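Local coordinates for protein glycerophosphodiester phosphodiesterase (Parabacteroides distasonis, PDB 3NO3) that belongs to the glycerophosphodiester phosphodiesterase family of TIM-barrel proteins and holds a magnesium ion among acidic side chains of its barrel strands, at residues 40-45 / 83-88; 46-51 / 117-122; 87-92 / 98-103; 34-39 / 132-137. All coordinates share one frame; numbering follows the deposited sequence. Where two conformers were deposited one is given.

Contact 1. Residues 40-45 / 83-88. With MG (magnesium ion), chain B.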
loop_
_atom_site.group_PDB
_atom_site.type_symbol
_atom_site.label_atom_id
_atom_site.label_comp_id
_atom_site.label_asym_id
_atom_site.label_seq_id
_atom_site.Cartn_x
_atom_site.Cartn_y
_atom_site.Cartn_z
ATOM N N PHE A 40 0.888 -0.979 -3.946
ATOM C CA PHE A 40 0.730 -0.311 -5.221
ATOM C C PHE A 40 -0.219 0.887 -5.104
ATOM O O PHE A 40 -1.063 0.920 -4.203
ATOM C CB PHE A 40 0.301 -1.349 -6.293
ATOM C CG PHE A 40 -0.951 -2.065 -5.954
ATOM C CD1 PHE A 40 -2.178 -1.556 -6.342
ATOM C CD2 PHE A 40 -0.924 -3.248 -5.227
ATOM C CE1 PHE A 40 -3.339 -2.224 -6.005
ATOM C CE2 PHE A 40 -2.088 -3.908 -4.899
ATOM C CZ PHE A 40 -3.298 -3.387 -5.293
ATOM N N ASP A 41 -0.054 1.858 -6.023
ATOM C CA ASP A 41 -0.751 3.123 -5.971
ATOM C C ASP A 41 -1.797 3.233 -7.074
ATOM O O ASP A 41 -1.520 2.924 -8.231
ATOM C CB ASP A 41 0.252 4.248 -6.105
ATOM C CG ASP A 41 1.360 4.128 -5.118
ATOM O OD1 ASP A 41 1.059 4.191 -3.907
ATOM O OD2 ASP A 41 2.547 4.008 -5.496
ATOM N N VAL A 42 -2.995 3.674 -6.717
ATOM C CA VAL A 42 -4.142 3.649 -7.641
ATOM C C VAL A 42 -4.757 5.050 -7.827
ATOM O O VAL A 42 -4.993 5.747 -6.848
ATOM C CB VAL A 42 -5.182 2.666 -7.157
ATOM C CG1 VAL A 42 -6.412 2.600 -8.167
ATOM C CG2 VAL A 42 -4.538 1.263 -6.932
ATOM N N HIS A 43 -4.993 5.435 -9.093
ATOM C CA HIS A 43 -5.742 6.643 -9.471
ATOM C C HIS A 43 -6.973 6.264 -10.315
ATOM O O HIS A 43 -6.950 5.278 -11.053
ATOM C CB HIS A 43 -4.938 7.525 -10.396
ATOM C CG HIS A 43 -3.640 8.012 -9.861
ATOM N ND1 HIS A 43 -3.485 9.279 -9.353
ATOM C CD2 HIS A 43 -2.407 7.451 -9.871
ATOM C CE1 HIS A 43 -2.222 9.454 -9.009
ATOM N NE2 HIS A 43 -1.548 8.355 -9.299
ATOM N N LEU A 44 -7.974 7.119 -10.260
ATOM C CA LEU A 44 -9.153 7.136 -11.091
ATOM C C LEU A 44 -8.950 8.196 -12.204
ATOM O O LEU A 44 -8.755 9.410 -11.922
ATOM C CB LEU A 44 -10.409 7.456 -10.250
ATOM C CG LEU A 44 -11.766 7.165 -10.896
ATOM C CD1 LEU A 44 -11.974 5.637 -11.196
ATOM C CD2 LEU A 44 -12.934 7.769 -9.997
ATOM N N THR A 45 -9.015 7.744 -13.460
ATOM C CA THR A 45 -8.939 8.627 -14.632
ATOM C C THR A 45 -10.247 9.451 -14.733
ATOM O O THR A 45 -11.223 9.154 -14.034
ATOM C CB THR A 45 -8.698 7.849 -15.933
ATOM O OG1 THR A 45 -9.873 7.071 -16.257
ATOM C CG2 THR A 45 -7.401 6.942 -15.862
ATOM N N PRO A 83 -0.336 -0.086 -16.203
ATOM C CA PRO A 83 -1.322 -1.130 -15.898
ATOM C C PRO A 83 -2.687 -0.555 -15.536
ATOM O O PRO A 83 -2.762 0.456 -14.814
ATOM C CB PRO A 83 -0.733 -1.832 -14.658
ATOM C CG PRO A 83 0.685 -1.481 -14.624
ATOM C CD PRO A 83 0.748 -0.087 -15.210
ATOM N N THR A 84 -3.747 -1.197 -15.984
ATOM C CA THR A 84 -5.057 -0.970 -15.362
ATOM C C THR A 84 -5.036 -1.708 -14.037
ATOM O O THR A 84 -4.278 -2.682 -13.852
ATOM C CB THR A 84 -6.239 -1.438 -16.217
ATOM O OG1 THR A 84 -6.148 -2.847 -16.424
ATOM C CG2 THR A 84 -6.269 -0.720 -17.604
ATOM N N LEU A 85 -5.876 -1.264 -13.110
ATOM C CA LEU A 85 -6.074 -1.982 -11.862
ATOM C C LEU A 85 -6.594 -3.375 -12.159
ATOM O O LEU A 85 -6.143 -4.351 -11.550
ATOM C CB LEU A 85 -7.054 -1.259 -10.927
ATOM C CG LEU A 85 -7.382 -2.011 -9.602
ATOM C CD1 LEU A 85 -6.050 -2.219 -8.770
ATOM C CD2 LEU A 85 -8.526 -1.246 -8.779
ATOM N N GLU A 86 -7.514 -3.489 -13.114
ATOM C CA GLU A 86 -8.001 -4.793 -13.509
ATOM C C GLU A 86 -6.882 -5.747 -13.900
ATOM O O GLU A 86 -6.905 -6.894 -13.474
ATOM C CB GLU A 86 -8.953 -4.668 -14.683
ATOM C CG GLU A 86 -9.595 -5.980 -15.143
ATOM C CD GLU A 86 -10.431 -5.845 -16.417
ATOM O OE1 GLU A 86 -10.103 -4.982 -17.289
ATOM O OE2 GLU A 86 -11.418 -6.656 -16.550
ATOM N N GLN A 87 -5.966 -5.290 -14.740
ATOM C CA GLN A 87 -4.787 -6.124 -15.103
ATOM C C GLN A 87 -3.949 -6.510 -13.889
ATOM O O GLN A 87 -3.431 -7.660 -13.771
ATOM C CB GLN A 87 -3.888 -5.380 -16.091
ATOM C CG GLN A 87 -4.484 -5.307 -17.513
ATOM C CD GLN A 87 -3.930 -4.202 -18.357
ATOM O OE1 GLN A 87 -2.983 -3.494 -17.971
ATOM N NE2 GLN A 87 -4.488 -4.063 -19.548
ATOM N N TYR A 88 -3.776 -5.558 -12.985
ATOM C CA TYR A 88 -2.951 -5.760 -11.774
ATOM C C TYR A 88 -3.580 -6.834 -10.928
ATOM O O TYR A 88 -2.890 -7.773 -10.486
ATOM C CB TYR A 88 -2.762 -4.444 -10.974
ATOM C CG TYR A 88 -1.358 -4.250 -10.431
ATOM C CD1 TYR A 88 -0.324 -3.891 -11.276
ATOM C CD2 TYR A 88 -1.064 -4.431 -9.082
ATOM C CE1 TYR A 88 0.987 -3.709 -10.811
ATOM C CE2 TYR A 88 0.244 -4.234 -8.610
ATOM C CZ TYR A 88 1.251 -3.869 -9.476
ATOM O OH TYR A 88 2.551 -3.735 -9.003
HETATM MG MG MG B . 2.215 4.312 -2.181
HETATM O O HOH W 1 3.894 3.612 -3.337
HETATM O O HOH W 2 2.847 6.264 -2.792
#
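The outer face of barrel strand 37-44 meets the first turn of helix 85-94 here, F40 and V42 packing against L85 and Y88. The F40 and Y88 rings lie oblique to each other, their planes at 49° and their centroids 5.0 Å apart. Y88 CD2 lies over one face of the F40 ring, near its margin, and the closest approach is Y88 CE2 to F40 CG, 3.6 Å. With CG between the backbone N and the carbonyl carbon (chi1 58°), the F40 ring is directed to the helix, and it and the tyrosine run alongside one another with their ends pointing opposite ways. L85 uses a single methyl for both strand residues: its CD1 is 3.9 Å from F40 CE1 and 4.2 Å from V42 CG2. F102 and L100 of strand 99-104 and L50 of strand 50-52 add to the same apolar layer. The helix start is fixed by a capping box, in which Q87 N donates to T84 OG1 over 3.0 Å and T84 N donates to Q87 OE1 over 3.1 Å, approaching from above the carbonyl plane. On the other side of the strand, D41 OD1 binds the magnesium ion at 2.1 Å, and D41 OD2 accepts from a metal-bound water and from N22. An outward apolar layer backed by helices and inward polar residues around a metal are the two sides of a TIM-barrel strand.

Contact 2. Residues 46-51 / 117-122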
loop_
_atom_site.group_PDB
_atom_site.type_symbol
_atom_site.label_atom_id
_atom_site.label_comp_id
_atom_site.label_asym_id
_atom_site.label_seq_id
_atom_site.Cartn_x
_atom_site.Cartn_y
_atom_site.Cartn_z
ATOM N N ALA A 46 -10.230 10.490 -15.571
ATOM C CA ALA A 46 -11.388 11.358 -15.823
ATOM C C ALA A 46 -12.651 10.566 -16.180
ATOM O O ALA A 46 -13.772 10.896 -15.730
ATOM C CB ALA A 46 -11.062 12.379 -16.970
ATOM N N ASP A 47 -12.439 9.532 -16.998
ATOM C CA ASP A 47 -13.471 8.593 -17.422
ATOM C C ASP A 47 -13.640 7.343 -16.550
ATOM O O ASP A 47 -14.188 6.337 -17.010
ATOM C CB ASP A 47 -13.317 8.262 -18.944
ATOM C CG ASP A 47 -12.066 7.492 -19.293
ATOM O OD1 ASP A 47 -11.029 7.574 -18.586
ATOM O OD2 ASP A 47 -12.109 6.771 -20.327
ATOM N N ASN A 48 -13.227 7.425 -15.287
ATOM C CA ASN A 48 -13.512 6.434 -14.243
ATOM C C ASN A 48 -12.887 5.041 -14.469
ATOM O O ASN A 48 -13.447 4.046 -14.072
ATOM C CB ASN A 48 -15.012 6.323 -13.934
ATOM C CG ASN A 48 -15.607 7.607 -13.372
ATOM O OD1 ASN A 48 -14.912 8.573 -13.089
ATOM N ND2 ASN A 48 -16.920 7.599 -13.187
ATOM N N VAL A 49 -11.694 5.014 -15.062
ATOM C CA VAL A 49 -10.872 3.815 -15.165
ATOM C C VAL A 49 -9.805 3.889 -14.070
ATOM O O VAL A 49 -9.159 4.935 -13.862
ATOM C CB VAL A 49 -10.240 3.656 -16.544
ATOM C CG1 VAL A 49 -9.321 2.374 -16.610
ATOM C CG2 VAL A 49 -11.310 3.627 -17.655
ATOM N N LEU A 50 -9.660 2.802 -13.332
ATOM C CA LEU A 50 -8.658 2.726 -12.280
ATOM C C LEU A 50 -7.347 2.231 -12.897
ATOM O O LEU A 50 -7.326 1.210 -13.542
ATOM C CB LEU A 50 -9.146 1.794 -11.145
ATOM C CG LEU A 50 -10.333 2.362 -10.328
ATOM C CD1 LEU A 50 -11.005 1.245 -9.593
ATOM C CD2 LEU A 50 -9.844 3.454 -9.339
ATOM N N VAL A 51 -6.267 2.950 -12.642
ATOM C CA VAL A 51 -4.924 2.610 -13.165
ATOM C C VAL A 51 -3.937 2.659 -12.028
ATOM O O VAL A 51 -4.222 3.275 -10.991
ATOM C CB VAL A 51 -4.505 3.577 -14.294
ATOM C CG1 VAL A 51 -5.494 3.487 -15.495
ATOM C CG2 VAL A 51 -4.427 5.067 -13.772
ATOM N N ALA A 117 -12.997 5.484 -4.162
ATOM C CA ALA A 117 -13.051 4.400 -3.191
ATOM C C ALA A 117 -14.183 3.387 -3.486
ATOM O O ALA A 117 -13.949 2.187 -3.434
ATOM C CB ALA A 117 -13.150 4.940 -1.783
ATOM N N ARG A 118 -15.369 3.876 -3.793
ATOM C CA ARG A 118 -16.463 2.996 -4.210
ATOM C C ARG A 118 -16.072 2.136 -5.422
ATOM O O ARG A 118 -16.266 0.916 -5.405
ATOM C CB ARG A 118 -17.722 3.810 -4.527
ATOM C CG ARG A 118 -18.954 2.920 -4.821
ATOM C CD ARG A 118 -20.201 3.637 -5.307
ATOM N NE ARG A 118 -19.934 4.364 -6.552
ATOM C CZ ARG A 118 -19.675 5.673 -6.658
ATOM N NH1 ARG A 118 -19.646 6.506 -5.593
ATOM N NH2 ARG A 118 -19.436 6.174 -7.870
ATOM N N LEU A 119 -15.501 2.762 -6.460
ATOM C CA LEU A 119 -15.154 2.015 -7.672
ATOM C C LEU A 119 -14.025 1.014 -7.407
ATOM O O LEU A 119 -13.962 -0.046 -8.045
ATOM C CB LEU A 119 -14.841 2.930 -8.852
ATOM C CG LEU A 119 -16.004 3.732 -9.446
ATOM C CD1 LEU A 119 -15.475 4.816 -10.421
ATOM C CD2 LEU A 119 -17.004 2.901 -10.163
ATOM N N SER A 120 -13.107 1.369 -6.499
ATOM C CA SER A 120 -12.037 0.483 -6.073
ATOM C C SER A 120 -12.593 -0.765 -5.397
ATOM O O SER A 120 -12.264 -1.884 -5.788
ATOM C CB SER A 120 -11.072 1.178 -5.102
ATOM O OG SER A 120 -10.296 2.172 -5.738
ATOM N N VAL A 121 -13.526 -0.571 -4.472
ATOM C CA VAL A 121 -14.155 -1.684 -3.772
ATOM C C VAL A 121 -14.943 -2.596 -4.725
ATOM O O VAL A 121 -14.802 -3.810 -4.639
ATOM C CB VAL A 121 -15.111 -1.167 -2.646
ATOM C CG1 VAL A 121 -16.059 -2.307 -2.117
ATOM C CG2 VAL A 121 -14.234 -0.518 -1.541
ATOM N N GLN A 122 -15.632 -2.005 -5.695
ATOM C CA GLN A 122 -16.354 -2.748 -6.726
ATOM C C GLN A 122 -15.432 -3.610 -7.614
ATOM O O GLN A 122 -15.748 -4.771 -7.897
ATOM C CB GLN A 122 -17.213 -1.788 -7.567
ATOM C CG GLN A 122 -18.428 -1.259 -6.757
ATOM C CD GLN A 122 -19.234 -0.223 -7.462
ATOM O OE1 GLN A 122 -18.866 0.260 -8.531
ATOM N NE2 GLN A 122 -20.372 0.134 -6.867
#
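Van der Waals packing joins N48 and L50 to one turn of helix 110-126. L119 reaches N48 through its CD1, which sits 3.9 Å from N48 CB, and the two side chains run nearly perpendicular near the protein surface. L50 lies deeper. Its CD1 presses on the helix backbone, 3.6 Å from L119 O and 3.7 Å from S120 N, and 4.3 Å from L119 CB. With CG beside its own backbone N (chi1 -69°), L50 also brings CD2 to 3.8 Å from S120 OG, a van der Waals contact.

The polar groups at this interface look elsewhere. S120 OG is hydrogen-bonded to A116 O, one turn back in its own helix, and N48 OD1 takes a hydrogen bond from R112 NH2, a second tie between the 46-51 segment and the same helix.

L50 is thus held between helix 110-126 and V42 and L44 of the antiparallel neighbour strand 37-44, while S120 also touches F102 and L104 of strand 99-104 and F146 of helix 140-149.

Contact 3. Residues 87-92 / 98-103. With MG (magnesium ion), chain B.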
loop_
_atom_site.group_PDB
_atom_site.type_symbol
_atom_site.label_atom_id
_atom_site.label_comp_id
_atom_site.label_asym_id
_atom_site.label_seq_id
_atom_site.Cartn_x
_atom_site.Cartn_y
_atom_site.Cartn_z
ATOM N N GLN A 87 -5.966 -5.290 -14.740
ATOM C CA GLN A 87 -4.787 -6.124 -15.103
ATOM C C GLN A 87 -3.949 -6.510 -13.889
ATOM O O GLN A 87 -3.431 -7.660 -13.771
ATOM C CB GLN A 87 -3.888 -5.380 -16.091
ATOM C CG GLN A 87 -4.484 -5.307 -17.513
ATOM C CD GLN A 87 -3.930 -4.202 -18.357
ATOM O OE1 GLN A 87 -2.983 -3.494 -17.971
ATOM N NE2 GLN A 87 -4.488 -4.063 -19.548
ATOM N N TYR A 88 -3.776 -5.558 -12.985
ATOM C CA TYR A 88 -2.951 -5.760 -11.774
ATOM C C TYR A 88 -3.580 -6.834 -10.928
ATOM O O TYR A 88 -2.890 -7.773 -10.486
ATOM C CB TYR A 88 -2.762 -4.444 -10.974
ATOM C CG TYR A 88 -1.358 -4.250 -10.431
ATOM C CD1 TYR A 88 -0.324 -3.891 -11.276
ATOM C CD2 TYR A 88 -1.064 -4.431 -9.082
ATOM C CE1 TYR A 88 0.987 -3.709 -10.811
ATOM C CE2 TYR A 88 0.244 -4.234 -8.610
ATOM C CZ TYR A 88 1.251 -3.869 -9.476
ATOM O OH TYR A 88 2.551 -3.735 -9.003
ATOM N N LEU A 89 -4.904 -6.740 -10.761
ATOM C CA LEU A 89 -5.660 -7.714 -10.002
ATOM C C LEU A 89 -5.794 -9.072 -10.679
ATOM O O LEU A 89 -5.783 -10.081 -9.979
ATOM C CB LEU A 89 -7.052 -7.149 -9.649
ATOM C CG LEU A 89 -6.942 -5.877 -8.782
ATOM C CD1 LEU A 89 -8.337 -5.402 -8.427
ATOM C CD2 LEU A 89 -6.051 -6.033 -7.525
ATOM N N LYS A 90 -5.892 -9.123 -12.008
ATOM C CA LYS A 90 -5.944 -10.400 -12.706
ATOM C C LYS A 90 -4.640 -11.168 -12.428
ATOM O O LYS A 90 -4.652 -12.382 -12.175
ATOM C CB LYS A 90 -6.175 -10.178 -14.211
ATOM C CG LYS A 90 -6.220 -11.432 -15.111
ATOM C CD LYS A 90 -6.713 -11.087 -16.540
ATOM C CE LYS A 90 -6.566 -12.233 -17.554
ATOM N NZ LYS A 90 -5.145 -12.687 -17.749
ATOM N N ARG A 91 -3.509 -10.465 -12.458
ATOM C CA ARG A 91 -2.212 -11.118 -12.175
ATOM C C ARG A 91 -2.109 -11.532 -10.694
ATOM O O ARG A 91 -1.716 -12.654 -10.388
ATOM C CB ARG A 91 -1.039 -10.188 -12.568
ATOM C CG ARG A 91 0.381 -10.838 -12.472
ATOM C CD ARG A 91 0.594 -11.893 -13.505
ATOM N NE ARG A 91 1.767 -12.726 -13.270
ATOM C CZ ARG A 91 1.800 -13.860 -12.556
ATOM N NH1 ARG A 91 0.741 -14.343 -11.901
ATOM N NH2 ARG A 91 2.949 -14.526 -12.471
ATOM N N ALA A 92 -2.527 -10.638 -9.803
ATOM C CA ALA A 92 -2.494 -10.884 -8.352
ATOM C C ALA A 92 -3.342 -12.058 -7.938
ATOM O O ALA A 92 -2.947 -12.816 -7.028
ATOM C CB ALA A 92 -2.902 -9.638 -7.589
ATOM N N ILE A 98 0.294 -13.745 -1.466
ATOM C CA ILE A 98 0.628 -12.362 -1.159
ATOM C C ILE A 98 -0.586 -11.472 -0.906
ATOM O O ILE A 98 -1.612 -11.601 -1.545
ATOM C CB ILE A 98 1.580 -11.804 -2.226
ATOM C CG1 ILE A 98 2.395 -10.617 -1.690
ATOM C CG2 ILE A 98 0.866 -11.476 -3.522
ATOM C CD1 ILE A 98 3.773 -10.571 -2.330
ATOM N N ARG A 99 -0.437 -10.627 0.101
ATOM C CA ARG A 99 -1.413 -9.641 0.495
ATOM C C ARG A 99 -1.273 -8.414 -0.413
ATOM O O ARG A 99 -0.152 -8.020 -0.743
ATOM C CB ARG A 99 -1.110 -9.224 1.925
ATOM C CG ARG A 99 -2.231 -8.624 2.643
ATOM C CD ARG A 99 -3.128 -9.707 3.158
ATOM N NE ARG A 99 -4.250 -9.062 3.795
ATOM C CZ ARG A 99 -5.324 -9.676 4.236
ATOM N NH1 ARG A 99 -5.436 -11.020 4.181
ATOM N NH2 ARG A 99 -6.268 -8.926 4.809
ATOM N N LEU A 100 -2.399 -7.822 -0.802
ATOM C CA LEU A 100 -2.422 -6.675 -1.696
ATOM C C LEU A 100 -2.612 -5.415 -0.867
ATOM O O LEU A 100 -3.631 -5.258 -0.225
ATOM C CB LEU A 100 -3.514 -6.877 -2.748
ATOM C CG LEU A 100 -3.378 -8.194 -3.552
ATOM C CD1 LEU A 100 -4.436 -8.222 -4.600
ATOM C CD2 LEU A 100 -1.945 -8.313 -4.218
ATOM N N ILE A 101 -1.594 -4.550 -0.838
ATOM C CA ILE A 101 -1.609 -3.326 -0.056
ATOM C C ILE A 101 -1.927 -2.177 -1.027
ATOM O O ILE A 101 -1.073 -1.693 -1.730
ATOM C CB ILE A 101 -0.286 -3.090 0.724
ATOM C CG1 ILE A 101 0.132 -4.339 1.530
ATOM C CG2 ILE A 101 -0.444 -1.898 1.638
ATOM C CD1 ILE A 101 -0.896 -4.883 2.535
ATOM N N PHE A 102 -3.197 -1.777 -1.066
ATOM C CA PHE A 102 -3.792 -0.970 -2.120
ATOM C C PHE A 102 -3.794 0.446 -1.593
ATOM O O PHE A 102 -4.588 0.754 -0.708
ATOM C CB PHE A 102 -5.223 -1.520 -2.306
ATOM C CG PHE A 102 -6.066 -0.926 -3.430
ATOM C CD1 PHE A 102 -6.369 0.442 -3.544
ATOM C CD2 PHE A 102 -6.692 -1.792 -4.316
ATOM C CE1 PHE A 102 -7.205 0.910 -4.531
ATOM C CE2 PHE A 102 -7.519 -1.327 -5.312
ATOM C CZ PHE A 102 -7.771 0.009 -5.432
ATOM N N GLU A 103 -2.900 1.293 -2.102
ATOM C CA GLU A 103 -2.950 2.716 -1.808
ATOM C C GLU A 103 -3.872 3.436 -2.799
ATOM O O GLU A 103 -3.549 3.515 -3.992
ATOM C CB GLU A 103 -1.571 3.384 -1.790
ATOM C CG GLU A 103 -1.720 4.857 -1.401
ATOM C CD GLU A 103 -0.419 5.641 -1.247
ATOM O OE1 GLU A 103 0.685 5.057 -1.134
ATOM O OE2 GLU A 103 -0.526 6.874 -1.172
HETATM MG MG MG B . 2.215 4.312 -2.181
HETATM O O HOH W 1 3.894 3.612 -3.337
HETATM O O HOH W 2 2.847 6.264 -2.792
#
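Helix 85-94 passes outside strand 99-104, the two backbones coming nearest at A92 and L100, whose CA atoms are 7.9 Å apart. L100 carries the contact from the strand side. Both of its methyls rest on A92, with A92 CB 3.6 Å from L100 CD1 and 3.7 Å from L100 CD2, so the small alanine lets the leucine fork close up against the helix. The CD1 branch also meets L89 CD2 at 4.0 Å, nearly one helical turn before A92, placing it between two helical residues. L89 gets there with CG beside its backbone N (chi1 -61°), which swings the end of the side chain nearer the strand than its first bond would suggest. M123 and V124 of helix 110-126 touch L89 as well, and T133 of the next strand touches L100, continuing the apolar layer around the barrel. Three residues on from L100, E103 points to the interior. Its CG is anti to the backbone N (chi1 -177°) and the chain runs extended beyond it, carrying OE1 to 2.0 Å from the magnesium ion that E39 and D41 also bind. Helix and strand follow each other through a short connection, the repeated alpha-to-beta step of a TIM barrel with its metal site on the inner side of the strands.

Contact 4. Residues 34-39 / 132-137. With MG (magnesium ion), chain B.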
loop_
_atom_site.group_PDB
_atom_site.type_symbol
_atom_site.label_atom_id
_atom_site.label_comp_id
_atom_site.label_asym_id
_atom_site.label_seq_id
_atom_site.Cartn_x
_atom_site.Cartn_y
_atom_site.Cartn_z
ATOM N N GLY A 34 8.507 -14.141 -1.550
ATOM C CA GLY A 34 7.682 -14.448 -0.398
ATOM C C GLY A 34 7.455 -13.302 0.566
ATOM O O GLY A 34 7.345 -13.515 1.762
ATOM N N ALA A 35 7.399 -12.073 0.066
ATOM C CA ALA A 35 7.060 -10.937 0.930
ATOM C C ALA A 35 5.619 -11.128 1.411
ATOM O O ALA A 35 4.819 -11.742 0.685
ATOM C CB ALA A 35 7.242 -9.613 0.169
ATOM N N TYR A 36 5.315 -10.651 2.625
ATOM C CA TYR A 36 3.950 -10.644 3.135
ATOM C C TYR A 36 2.989 -9.931 2.182
ATOM O O TYR A 36 1.910 -10.446 1.851
ATOM C CB TYR A 36 3.861 -9.966 4.522
ATOM C CG TYR A 36 2.421 -9.835 5.014
ATOM C CD1 TYR A 36 1.763 -10.935 5.553
ATOM C CD2 TYR A 36 1.710 -8.636 4.887
ATOM C CE1 TYR A 36 0.445 -10.847 5.974
ATOM C CE2 TYR A 36 0.375 -8.552 5.292
ATOM C CZ TYR A 36 -0.230 -9.644 5.839
ATOM O OH TYR A 36 -1.543 -9.575 6.234
ATOM N N GLY A 37 3.382 -8.735 1.764
ATOM C CA GLY A 37 2.578 -7.933 0.880
ATOM C C GLY A 37 3.305 -7.182 -0.186
ATOM O O GLY A 37 4.528 -6.986 -0.128
ATOM N N SER A 38 2.524 -6.794 -1.192
ATOM C CA SER A 38 2.974 -5.955 -2.294
ATOM C C SER A 38 2.071 -4.724 -2.354
ATOM O O SER A 38 0.849 -4.846 -2.516
ATOM C CB SER A 38 2.935 -6.715 -3.617
ATOM O OG SER A 38 3.842 -6.137 -4.562
ATOM N N GLU A 39 2.687 -3.545 -2.222
ATOM C CA GLU A 39 1.987 -2.259 -2.238
ATOM C C GLU A 39 1.988 -1.660 -3.643
ATOM O O GLU A 39 2.943 -1.845 -4.433
ATOM C CB GLU A 39 2.617 -1.313 -1.218
ATOM C CG GLU A 39 1.882 0.006 -1.027
ATOM C CD GLU A 39 2.445 1.191 -1.795
ATOM O OE1 GLU A 39 3.393 1.084 -2.620
ATOM O OE2 GLU A 39 1.974 2.333 -1.497
ATOM N N ARG A 132 -8.005 -10.625 0.447
ATOM C CA ARG A 132 -6.542 -10.421 0.429
ATOM C C ARG A 132 -6.116 -8.973 0.192
ATOM O O ARG A 132 -4.923 -8.725 0.086
ATOM C CB ARG A 132 -5.898 -11.303 -0.665
ATOM C CG ARG A 132 -6.172 -12.725 -0.609
ATOM C CD ARG A 132 -5.686 -13.523 -1.868
ATOM N NE ARG A 132 -4.478 -12.960 -2.397
ATOM C CZ ARG A 132 -4.007 -13.145 -3.627
ATOM N NH1 ARG A 132 -4.552 -14.002 -4.519
ATOM N NH2 ARG A 132 -2.913 -12.483 -3.928
ATOM N N THR A 133 -7.053 -8.019 0.175
ATOM C CA THR A 133 -6.766 -6.634 -0.119
ATOM C C THR A 133 -7.015 -5.723 1.091
ATOM O O THR A 133 -8.134 -5.648 1.625
ATOM C CB THR A 133 -7.614 -6.143 -1.337
ATOM O OG1 THR A 133 -7.384 -7.015 -2.459
ATOM C CG2 THR A 133 -7.275 -4.718 -1.710
ATOM N N ASP A 134 -5.960 -5.034 1.493
ATOM C CA ASP A 134 -5.940 -4.058 2.587
ATOM C C ASP A 134 -5.799 -2.674 1.958
ATOM O O ASP A 134 -5.074 -2.511 0.983
ATOM C CB ASP A 134 -4.728 -4.299 3.501
ATOM C CG ASP A 134 -4.712 -5.666 4.158
ATOM O OD1 ASP A 134 -5.693 -6.466 4.089
ATOM O OD2 ASP A 134 -3.666 -5.933 4.783
ATOM N N TYR A 135 -6.518 -1.677 2.473
ATOM C CA TYR A 135 -6.504 -0.336 1.905
ATOM C C TYR A 135 -5.698 0.628 2.777
ATOM O O TYR A 135 -5.724 0.554 4.043
ATOM C CB TYR A 135 -7.951 0.196 1.779
ATOM C CG TYR A 135 -8.828 -0.639 0.887
ATOM C CD1 TYR A 135 -8.644 -0.634 -0.502
ATOM C CD2 TYR A 135 -9.835 -1.431 1.412
ATOM C CE1 TYR A 135 -9.443 -1.399 -1.351
ATOM C CE2 TYR A 135 -10.648 -2.252 0.558
ATOM C CZ TYR A 135 -10.427 -2.226 -0.833
ATOM O OH TYR A 135 -11.247 -2.972 -1.691
ATOM N N ILE A 136 -4.990 1.527 2.106
ATOM C CA ILE A 136 -4.264 2.614 2.754
ATOM C C ILE A 136 -4.489 3.896 1.959
ATOM O O ILE A 136 -4.649 3.827 0.745
ATOM C CB ILE A 136 -2.760 2.291 2.916
ATOM C CG1 ILE A 136 -2.017 2.176 1.566
ATOM C CG2 ILE A 136 -2.556 0.943 3.715
ATOM C CD1 ILE A 136 -0.449 1.919 1.686
ATOM N N SER A 137 -4.483 5.068 2.594
ATOM C CA SER A 137 -4.594 6.332 1.841
ATOM C C SER A 137 -4.132 7.503 2.696
ATOM O O SER A 137 -4.329 7.497 3.908
ATOM C CB SER A 137 -6.046 6.592 1.380
ATOM O OG SER A 137 -6.161 7.706 0.529
HETATM MG MG MG B . 2.215 4.312 -2.181
HETATM O O HOH W 3 -3.131 -7.618 6.598
HETATM O O HOH W 1 3.894 3.612 -3.337
HETATM O O HOH W 2 2.847 6.264 -2.792
#
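Inside the TIM barrel, E39 of strand 37-44 and I136 of strand 133-137 meet beside the magnesium site. E39 OE2 binds the metal at 2.1 Å and lies 4.0 Å from I136 CD1, a methyl that also touches the glutamate chain at E39 CG, 4.1 Å away. E39 reaches the ion by bending at its second torsion (chi2 -98°). Its other oxygen, OE1, accepts from a metal-bound water over 2.7 Å and from the backbone N of R11, so both carboxylate oxygens are engaged and the rotation of the group is probably fixed. D41 and E103 complete the protein ligands. Strand 99-104 runs between the two segments and hydrogen-bonds to both, which explains why they touch through side chains alone. Further from the metal, Y36 and D134 are linked by a water. D134 OD1 forms a salt bridge with R99, and the water, lying in plane at the Y36 ring edge, is 2.5 Å from Y36 OH and donates to D134 OD2 over 2.5 Å.

All four contacts belong to one barrel wall. Strand 37-44 serves contacts 1 and 4, helix 85-94 serves contacts 1 and 3, and strand 99-104 lies in the sheet between 37-44 and 133-137. Contacts 1 and 2 have centres about 8 Å apart and are tied by backbone bonds between L85 and L50 and between H43 and V51; contacts 3 and 4 are equally close, whereas contacts 2 and 4 are about 18 Å apart. Along the chain, contact 4 spans the other three, and contacts 1 and 2 interleave. Contacts 1 to 3 pack the outer layer, while contacts 1, 3 and 4 each supply one magnesium ligand, bringing E39 and D41 of one strand and E103 of its neighbour to one ion.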